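GGDEF and EAL domain-containing protein (Vibrio cholerae O1 str. 2010EL-1786, PDB 6PWK) probably acts as a cyclic di-GMP receptor that binds the second messenger in its GGDEF and EAL domains to control biofilm formation and cell adhesion through large adhesins. Local coordinates at residues Tyr358-His363 with Phe371-Ile376; Ser36-Glu41 with Ile100-Asp105; Ala29-Gln34 with Ala90-Tyr95. All blocks are in the same frame, centred on the assembly; numbering follows the deposited sequence.

Contact 1: Tyr358-His363 with Phe371-Ile376; sequences YLFTHH and FTLTSI
F360 presents the flat of its ring to L373, which lies on helix 367-382. Methyl CD1 of L373 stands over one face, 4.2 Å from the centroid of the F360 ring and 19° off its normal, in a CH-pi contact displaced toward the rim. Here the two side chains run past each other in opposite directions. L373 CG is anti to the backbone N (chi1 178°), which brings the branch ending in CD1 across the aromatic face. I376 comes at F360 from the opposite direction, and its CD1 lies 3.7 Å from F360 CZ, meeting the far end of the ring obliquely. A lighter touch comes at the ring edge, near its plane, where T372 CG2 is 4.3 Å from F360 CE1. On the loop side, T361 turns back so that its OG1 bonds to Y358 O at 2.9 Å, away from the interface. L373 and I376 also pack on L356 of strand 353-356, so the aromatic group extends the apolar seam between strand and helix in this beta-alpha unit of the EAL barrel. With aliphatic carbons meeting an aromatic ring and no polar bond between the segments, cohesion here probably rests on dispersion and on partial exclusion of water.

Contact 2: Ser36-Glu41 with Ile100-Asp105; sequences SGWLSE and IMPNMD
With CG anti to its backbone N (chi1 163°), W38 swings its indole off helix 28-41 toward the strand, where I100 and P102 meet it. I100 has CG1 beside the backbone N (chi1 -50°), and this sets its other branch, CG2, anti to that N and facing the indole. Methyl CG2 lies over one face of the tryptophan, offset toward the rim, and is 4.0 Å from W38 CD2 and equally far from W38 CE3, so it rests by the ring fusion, on the six-membered side. P102 takes the pyrrole end instead. Its CB is 3.5 Å from W38 CD1 and 3.5 Å from W38 NE1, and its CG follows at 3.8 Å from W38 CD1, approaching obliquely. Two residues of the same strand, spaced by M101, thus divide the indole between them, while M101 points away and packs on L109 and V112 of helix 106-118. L151 of helix 148-164 adds a further apolar neighbour to W38.

Along the helix, S36 O accepts two bonds from one residue, S40 N at 3.2 Å and S40 OG at 3.0 Å, the hydroxyl lying in the carbonyl plane on a lone pair. This serine pair belongs to the exposed side of the last turn. The one polar atom of the indole, W38 NE1, gives its hydrogen to I44 O, in the link between the helix and strand 45-51, so the large buried ring brings no unmet N-H into the core. That bond would also limit how far the indole can turn, while the contact across to the strand stays wholly apolar.

Contact 3: Ala29-Gln34 with Ala90-Tyr95; sequences AYYMSQ and ARISTY
The methyl of A90 is the small bump of this interface, and it fits the notch between two neighbouring tyrosines of helix 28-41. Its CB lies 3.6 Å from Y31 CD1 and 3.6 Å from Y31 CB, while Y30 closes the other flank edge-on, with Y30 CD2 3.7 Å from A90 CB and the methyl near the plane of the ring. Y31 CA and A90 CA are 5.8 Å apart, a close approach made possible by so short a side chain. One face of the Y30 ring is overlaid by CG of Q34, one turn further along the helix.

A second bump is methyl CG2 of I92, which rides over one face of Y31, 3.8 Å from the ring centroid and 23° off the normal. It leans toward the inner rim, reaching 3.5 Å from Y31 CG, in a CH-pi contact in which the side chains cross. I92 CG2 is anti to its own carbonyl carbon, while Y31 CG is anti to its backbone N (chi1 -169°), a pairing that lays the phenol under the methyl. At the far end Y31 OH makes a weak bond to I99 O.

Between these residues R91 faces the other way. Its NH2 bonds in the guanidinium plane to T94 O at 3.1 Å, and NH1 forms a salt bridge with D20. I92 O accepts from R28 NH1, and R28 lines a cyclic di-GMP pocket. Segment 90-95 runs from the end of strand 88-90 through the turn before strand 96-102; S93 to F97, reading STYEF, probably correspond to the degenerate GGDEF signature, at the hairpin where this motif sits in a diguanylate cyclase fold.

Overall arrangement
From the N terminus, helix 28-41 supplies the first segments of contacts 3 and 2 in turn. The chain then runs through strand 45-51 and helix 53-80 to the hairpin, whose turn, 90-95, closes contact 3. The end of its second strand, 96-102, and the loop after it form segment 100-105, which closes contact 2. These two contacts cross along the sequence and touch in space, I100 CG1 lying 3.5 Å from Y31 CE1, so one helix is fastened along a hairpin of the GGDEF domain. Contact 1 follows in series in the EAL domain, a short closure between the loop after strand 353-356 and helix 367-382. Its centre is 42 Å from that of contact 2 and 38 Å from that of contact 3.

Contact 1: Tyr358-His363 with Phe371-Ile376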
# COMPACT_ATOMS: atom_id res chain seq x y z
N TYR A 358 -21.53 -13.07 15.07
CA TYR A 358 -21.95 -13.43 16.42
C TYR A 358 -22.86 -12.39 17.05
O TYR A 358 -23.47 -12.68 18.09
CB TYR A 358 -20.73 -13.68 17.31
CG TYR A 358 -20.03 -12.43 17.81
CD1 TYR A 358 -19.04 -11.82 17.06
CD2 TYR A 358 -20.34 -11.90 19.06
CE1 TYR A 358 -18.39 -10.69 17.53
CE2 TYR A 358 -19.70 -10.77 19.53
CZ TYR A 358 -18.73 -10.17 18.76
OH TYR A 358 -18.09 -9.05 19.23
N LEU A 359 -22.97 -11.20 16.46
CA LEU A 359 -23.93 -10.21 16.94
C LEU A 359 -25.37 -10.61 16.68
O LEU A 359 -26.28 -9.96 17.21
CB LEU A 359 -23.64 -8.85 16.30
CG LEU A 359 -22.33 -8.19 16.72
CD1 LEU A 359 -22.15 -6.85 16.02
CD2 LEU A 359 -22.30 -8.00 18.23
N PHE A 360 -25.61 -11.66 15.88
CA PHE A 360 -26.97 -12.12 15.65
C PHE A 360 -27.51 -12.91 16.84
O PHE A 360 -28.73 -12.94 17.05
CB PHE A 360 -27.04 -12.97 14.38
CG PHE A 360 -26.94 -12.17 13.12
CD1 PHE A 360 -27.96 -11.30 12.76
CD2 PHE A 360 -25.85 -12.30 12.28
CE1 PHE A 360 -27.88 -10.56 11.60
CE2 PHE A 360 -25.77 -11.56 11.11
CZ PHE A 360 -26.78 -10.69 10.77
N THR A 361 -26.64 -13.54 17.62
CA THR A 361 -27.05 -14.16 18.87
C THR A 361 -27.15 -13.16 20.02
O THR A 361 -27.46 -13.56 21.14
CB THR A 361 -26.08 -15.28 19.26
OG1 THR A 361 -24.82 -14.72 19.64
CG2 THR A 361 -25.86 -16.23 18.09
N HIS A 362 -26.90 -11.88 19.75
CA HIS A 362 -26.84 -10.86 20.79
C HIS A 362 -28.11 -10.02 20.88
O HIS A 362 -28.52 -9.64 21.99
CB HIS A 362 -25.65 -9.93 20.54
CG HIS A 362 -24.49 -10.19 21.46
ND1 HIS A 362 -24.02 -9.25 22.35
CD2 HIS A 362 -23.70 -11.28 21.62
CE1 HIS A 362 -22.99 -9.75 23.02
NE2 HIS A 362 -22.78 -10.98 22.59
N HIS A 363 -28.76 -9.71 19.75
CA HIS A 363 -29.95 -8.85 19.73
C HIS A 363 -31.08 -9.60 19.02
O HIS A 363 -31.39 -9.32 17.86
CB HIS A 363 -29.65 -7.51 19.08
CG HIS A 363 -29.27 -6.45 20.06
ND1 HIS A 363 -30.19 -5.84 20.88
CD2 HIS A 363 -28.07 -5.89 20.34
CE1 HIS A 363 -29.57 -4.94 21.64
NE2 HIS A 363 -28.29 -4.95 21.33
N PHE A 371 -35.23 -9.72 10.63
CA PHE A 371 -35.52 -9.64 9.20
C PHE A 371 -34.24 -9.79 8.37
O PHE A 371 -34.23 -10.52 7.37
CB PHE A 371 -36.22 -8.32 8.87
N THR A 372 -33.17 -9.10 8.77
CA THR A 372 -31.90 -9.25 8.08
C THR A 372 -31.36 -10.67 8.22
O THR A 372 -30.78 -11.22 7.27
CB THR A 372 -30.89 -8.24 8.62
OG1 THR A 372 -31.25 -6.92 8.19
CG2 THR A 372 -29.48 -8.55 8.15
N LEU A 373 -31.57 -11.29 9.38
CA LEU A 373 -31.04 -12.64 9.61
C LEU A 373 -31.69 -13.66 8.68
O LEU A 373 -31.00 -14.53 8.14
CB LEU A 373 -31.25 -13.03 11.07
CG LEU A 373 -30.81 -14.44 11.48
CD1 LEU A 373 -29.35 -14.67 11.13
CD2 LEU A 373 -31.05 -14.65 12.97
N THR A 374 -33.01 -13.57 8.48
CA THR A 374 -33.68 -14.51 7.58
C THR A 374 -33.26 -14.28 6.14
O THR A 374 -33.06 -15.24 5.38
CB THR A 374 -35.20 -14.38 7.71
OG1 THR A 374 -35.56 -14.26 9.09
CG2 THR A 374 -35.87 -15.61 7.12
N SER A 375 -33.11 -13.01 5.74
CA SER A 375 -32.80 -12.69 4.35
C SER A 375 -31.44 -13.25 3.94
O SER A 375 -31.29 -13.86 2.88
CB SER A 375 -32.85 -11.18 4.14
OG SER A 375 -32.50 -10.84 2.81
N ILE A 376 -30.42 -13.04 4.78
CA ILE A 376 -29.10 -13.56 4.47
C ILE A 376 -29.04 -15.08 4.63
O ILE A 376 -28.13 -15.72 4.09
CB ILE A 376 -28.02 -12.88 5.33
CG1 ILE A 376 -28.14 -13.30 6.80
CG2 ILE A 376 -28.12 -11.37 5.21
CD1 ILE A 376 -27.08 -12.70 7.69

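Contact 2: Ser36-Glu41 with Ile100-Asp105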
# COMPACT_ATOMS: atom_id res chain seq x y z
N SER A 36 1.45 16.23 27.50
CA SER A 36 2.58 16.28 28.42
C SER A 36 2.36 17.31 29.53
O SER A 36 2.81 17.10 30.66
CB SER A 36 3.86 16.59 27.66
OG SER A 36 5.00 16.42 28.48
N GLY A 37 1.67 18.41 29.23
CA GLY A 37 1.39 19.40 30.26
C GLY A 37 0.33 18.93 31.24
O GLY A 37 0.41 19.23 32.43
N TRP A 38 -0.67 18.20 30.75
CA TRP A 38 -1.70 17.66 31.63
C TRP A 38 -1.13 16.61 32.58
O TRP A 38 -1.54 16.53 33.74
CB TRP A 38 -2.84 17.08 30.80
CG TRP A 38 -3.75 16.16 31.55
CD1 TRP A 38 -4.63 16.51 32.54
CD2 TRP A 38 -3.90 14.75 31.37
NE1 TRP A 38 -5.30 15.40 32.99
CE2 TRP A 38 -4.87 14.31 32.29
CE3 TRP A 38 -3.29 13.82 30.53
CZ2 TRP A 38 -5.25 12.97 32.38
CZ3 TRP A 38 -3.67 12.49 30.62
CH2 TRP A 38 -4.64 12.08 31.54
N LEU A 39 -0.17 15.81 32.10
CA LEU A 39 0.42 14.78 32.95
C LEU A 39 1.29 15.39 34.04
O LEU A 39 1.19 15.00 35.21
CB LEU A 39 1.23 13.81 32.09
CG LEU A 39 0.46 12.90 31.14
CD1 LEU A 39 1.40 12.17 30.20
CD2 LEU A 39 -0.39 11.91 31.93
N SER A 40 2.15 16.34 33.68
CA SER A 40 3.11 16.88 34.63
C SER A 40 2.44 17.68 35.74
O SER A 40 2.94 17.70 36.87
CB SER A 40 4.14 17.74 33.90
OG SER A 40 3.51 18.70 33.08
N GLU A 41 1.32 18.34 35.45
CA GLU A 41 0.62 19.11 36.48
C GLU A 41 -0.18 18.20 37.40
O GLU A 41 0.09 18.12 38.60
CB GLU A 41 -0.29 20.15 35.83
CG GLU A 41 -1.23 20.83 36.82
CD GLU A 41 -2.28 21.69 36.15
OE1 GLU A 41 -1.99 22.24 35.06
OE2 GLU A 41 -3.39 21.81 36.70
N ILE A 100 -8.35 14.58 25.19
CA ILE A 100 -7.89 14.67 26.57
C ILE A 100 -9.00 15.29 27.40
O ILE A 100 -9.53 16.35 27.04
CB ILE A 100 -6.59 15.50 26.69
CG1 ILE A 100 -5.55 15.01 25.68
CG2 ILE A 100 -6.04 15.42 28.10
CD1 ILE A 100 -4.29 15.85 25.66
N MET A 101 -9.35 14.63 28.50
CA MET A 101 -10.43 15.07 29.38
C MET A 101 -9.92 15.15 30.81
O MET A 101 -9.99 14.17 31.56
CB MET A 101 -11.63 14.13 29.28
CG MET A 101 -12.27 14.09 27.90
SD MET A 101 -12.97 12.48 27.51
CE MET A 101 -11.49 11.48 27.47
N PRO A 102 -9.39 16.29 31.22
CA PRO A 102 -8.85 16.42 32.58
C PRO A 102 -9.96 16.60 33.61
O PRO A 102 -11.06 17.07 33.31
CB PRO A 102 -7.97 17.68 32.50
CG PRO A 102 -7.82 17.97 31.03
CD PRO A 102 -9.07 17.47 30.40
N ASN A 103 -9.63 16.21 34.84
CA ASN A 103 -10.52 16.36 36.00
C ASN A 103 -11.84 15.61 35.79
O ASN A 103 -12.92 16.11 36.12
CB ASN A 103 -10.78 17.84 36.30
CG ASN A 103 -9.52 18.67 36.26
OD1 ASN A 103 -9.46 19.70 35.59
ND2 ASN A 103 -8.49 18.22 36.97
N MET A 104 -11.75 14.40 35.25
CA MET A 104 -12.91 13.54 35.06
C MET A 104 -12.56 12.13 35.51
O MET A 104 -11.54 11.57 35.10
CB MET A 104 -13.36 13.52 33.60
CG MET A 104 -13.70 14.89 33.03
SD MET A 104 -15.00 14.83 31.78
CE MET A 104 -16.42 15.36 32.75
N ASP A 105 -13.42 11.55 36.35
CA ASP A 105 -13.23 10.17 36.79
C ASP A 105 -13.88 9.23 35.78
O ASP A 105 -14.30 9.64 34.70
CB ASP A 105 -13.78 9.99 38.21
CG ASP A 105 -15.29 10.07 38.27
OD1 ASP A 105 -15.90 10.73 37.41
OD2 ASP A 105 -15.87 9.46 39.19

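Contact 3: Ala29-Gln34 with Ala90-Tyr95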
# COMPACT_ATOMS: atom_id res chain seq x y z
N ALA A 29 1.38 17.08 17.01
CA ALA A 29 2.30 17.77 17.89
C ALA A 29 1.56 18.57 18.95
O ALA A 29 2.00 18.66 20.10
CB ALA A 29 3.23 18.68 17.08
N TYR A 30 0.43 19.18 18.58
CA TYR A 30 -0.41 19.85 19.56
C TYR A 30 -0.90 18.88 20.62
O TYR A 30 -0.95 19.21 21.81
CB TYR A 30 -1.60 20.53 18.86
CG TYR A 30 -2.76 20.88 19.77
CD1 TYR A 30 -2.81 22.10 20.42
CD2 TYR A 30 -3.81 19.98 19.97
CE1 TYR A 30 -3.87 22.43 21.25
CE2 TYR A 30 -4.87 20.30 20.79
CZ TYR A 30 -4.90 21.52 21.43
OH TYR A 30 -5.96 21.84 22.25
N TYR A 31 -1.26 17.66 20.20
CA TYR A 31 -1.79 16.68 21.14
C TYR A 31 -0.74 16.26 22.16
O TYR A 31 -1.03 16.16 23.36
CB TYR A 31 -2.32 15.47 20.39
CG TYR A 31 -3.10 14.53 21.26
CD1 TYR A 31 -4.42 14.80 21.59
CD2 TYR A 31 -2.53 13.37 21.77
CE1 TYR A 31 -5.15 13.96 22.39
CE2 TYR A 31 -3.25 12.51 22.57
CZ TYR A 31 -4.56 12.81 22.88
OH TYR A 31 -5.29 11.97 23.67
N MET A 32 0.49 16.01 21.70
CA MET A 32 1.55 15.61 22.62
C MET A 32 1.90 16.73 23.59
O MET A 32 2.20 16.47 24.76
CB MET A 32 2.78 15.17 21.83
CG MET A 32 2.49 14.09 20.80
SD MET A 32 1.78 12.61 21.54
CE MET A 32 0.97 11.88 20.12
N SER A 33 1.85 17.98 23.12
CA SER A 33 2.11 19.11 24.01
C SER A 33 1.03 19.23 25.08
O SER A 33 1.34 19.36 26.27
CB SER A 33 2.21 20.40 23.20
OG SER A 33 2.17 21.54 24.05
N GLN A 34 -0.24 19.18 24.67
CA GLN A 34 -1.33 19.23 25.64
C GLN A 34 -1.31 18.02 26.56
O GLN A 34 -1.67 18.12 27.74
CB GLN A 34 -2.67 19.32 24.92
CG GLN A 34 -2.84 20.54 24.05
CD GLN A 34 -2.88 21.83 24.84
OE1 GLN A 34 -1.84 22.44 25.12
NE2 GLN A 34 -4.08 22.26 25.21
N ALA A 90 -7.73 16.71 19.14
CA ALA A 90 -6.69 16.79 18.13
C ALA A 90 -6.82 15.63 17.16
O ALA A 90 -7.45 14.61 17.45
CB ALA A 90 -5.29 16.81 18.75
N ARG A 91 -6.21 15.80 15.99
CA ARG A 91 -6.13 14.76 14.97
C ARG A 91 -4.72 14.18 15.02
O ARG A 91 -3.79 14.73 14.44
CB ARG A 91 -6.46 15.33 13.59
CG ARG A 91 -6.57 14.29 12.50
CD ARG A 91 -6.77 14.94 11.14
NE ARG A 91 -6.74 13.98 10.05
CZ ARG A 91 -6.54 14.30 8.78
NH1 ARG A 91 -6.36 15.57 8.44
NH2 ARG A 91 -6.53 13.36 7.84
N ILE A 92 -4.58 13.06 15.74
CA ILE A 92 -3.25 12.52 16.03
C ILE A 92 -2.70 11.66 14.89
O ILE A 92 -1.50 11.37 14.88
CB ILE A 92 -3.28 11.71 17.33
CG1 ILE A 92 -4.10 10.43 17.14
CG2 ILE A 92 -3.86 12.54 18.46
CD1 ILE A 92 -4.24 9.61 18.41
N SER A 93 -3.54 11.25 13.95
CA SER A 93 -3.09 10.48 12.80
C SER A 93 -4.10 10.68 11.67
O SER A 93 -5.01 11.51 11.78
CB SER A 93 -2.91 9.00 13.16
OG SER A 93 -3.68 8.17 12.30
N THR A 94 -3.92 9.93 10.59
CA THR A 94 -4.74 10.14 9.40
C THR A 94 -6.22 9.87 9.69
O THR A 94 -7.09 10.64 9.28
CB THR A 94 -4.24 9.25 8.26
OG1 THR A 94 -2.84 9.48 8.05
CG2 THR A 94 -5.00 9.56 6.97
N TYR A 95 -6.52 8.77 10.39
CA TYR A 95 -7.90 8.34 10.57
C TYR A 95 -8.32 8.23 12.02
O TYR A 95 -9.40 7.70 12.30
CB TYR A 95 -8.12 6.99 9.87
CG TYR A 95 -7.73 7.00 8.41
CD1 TYR A 95 -8.39 7.81 7.50
CD2 TYR A 95 -6.71 6.18 7.94
CE1 TYR A 95 -8.04 7.82 6.16
CE2 TYR A 95 -6.35 6.18 6.60
CZ TYR A 95 -7.02 7.00 5.72
OH TYR A 95 -6.67 7.00 4.39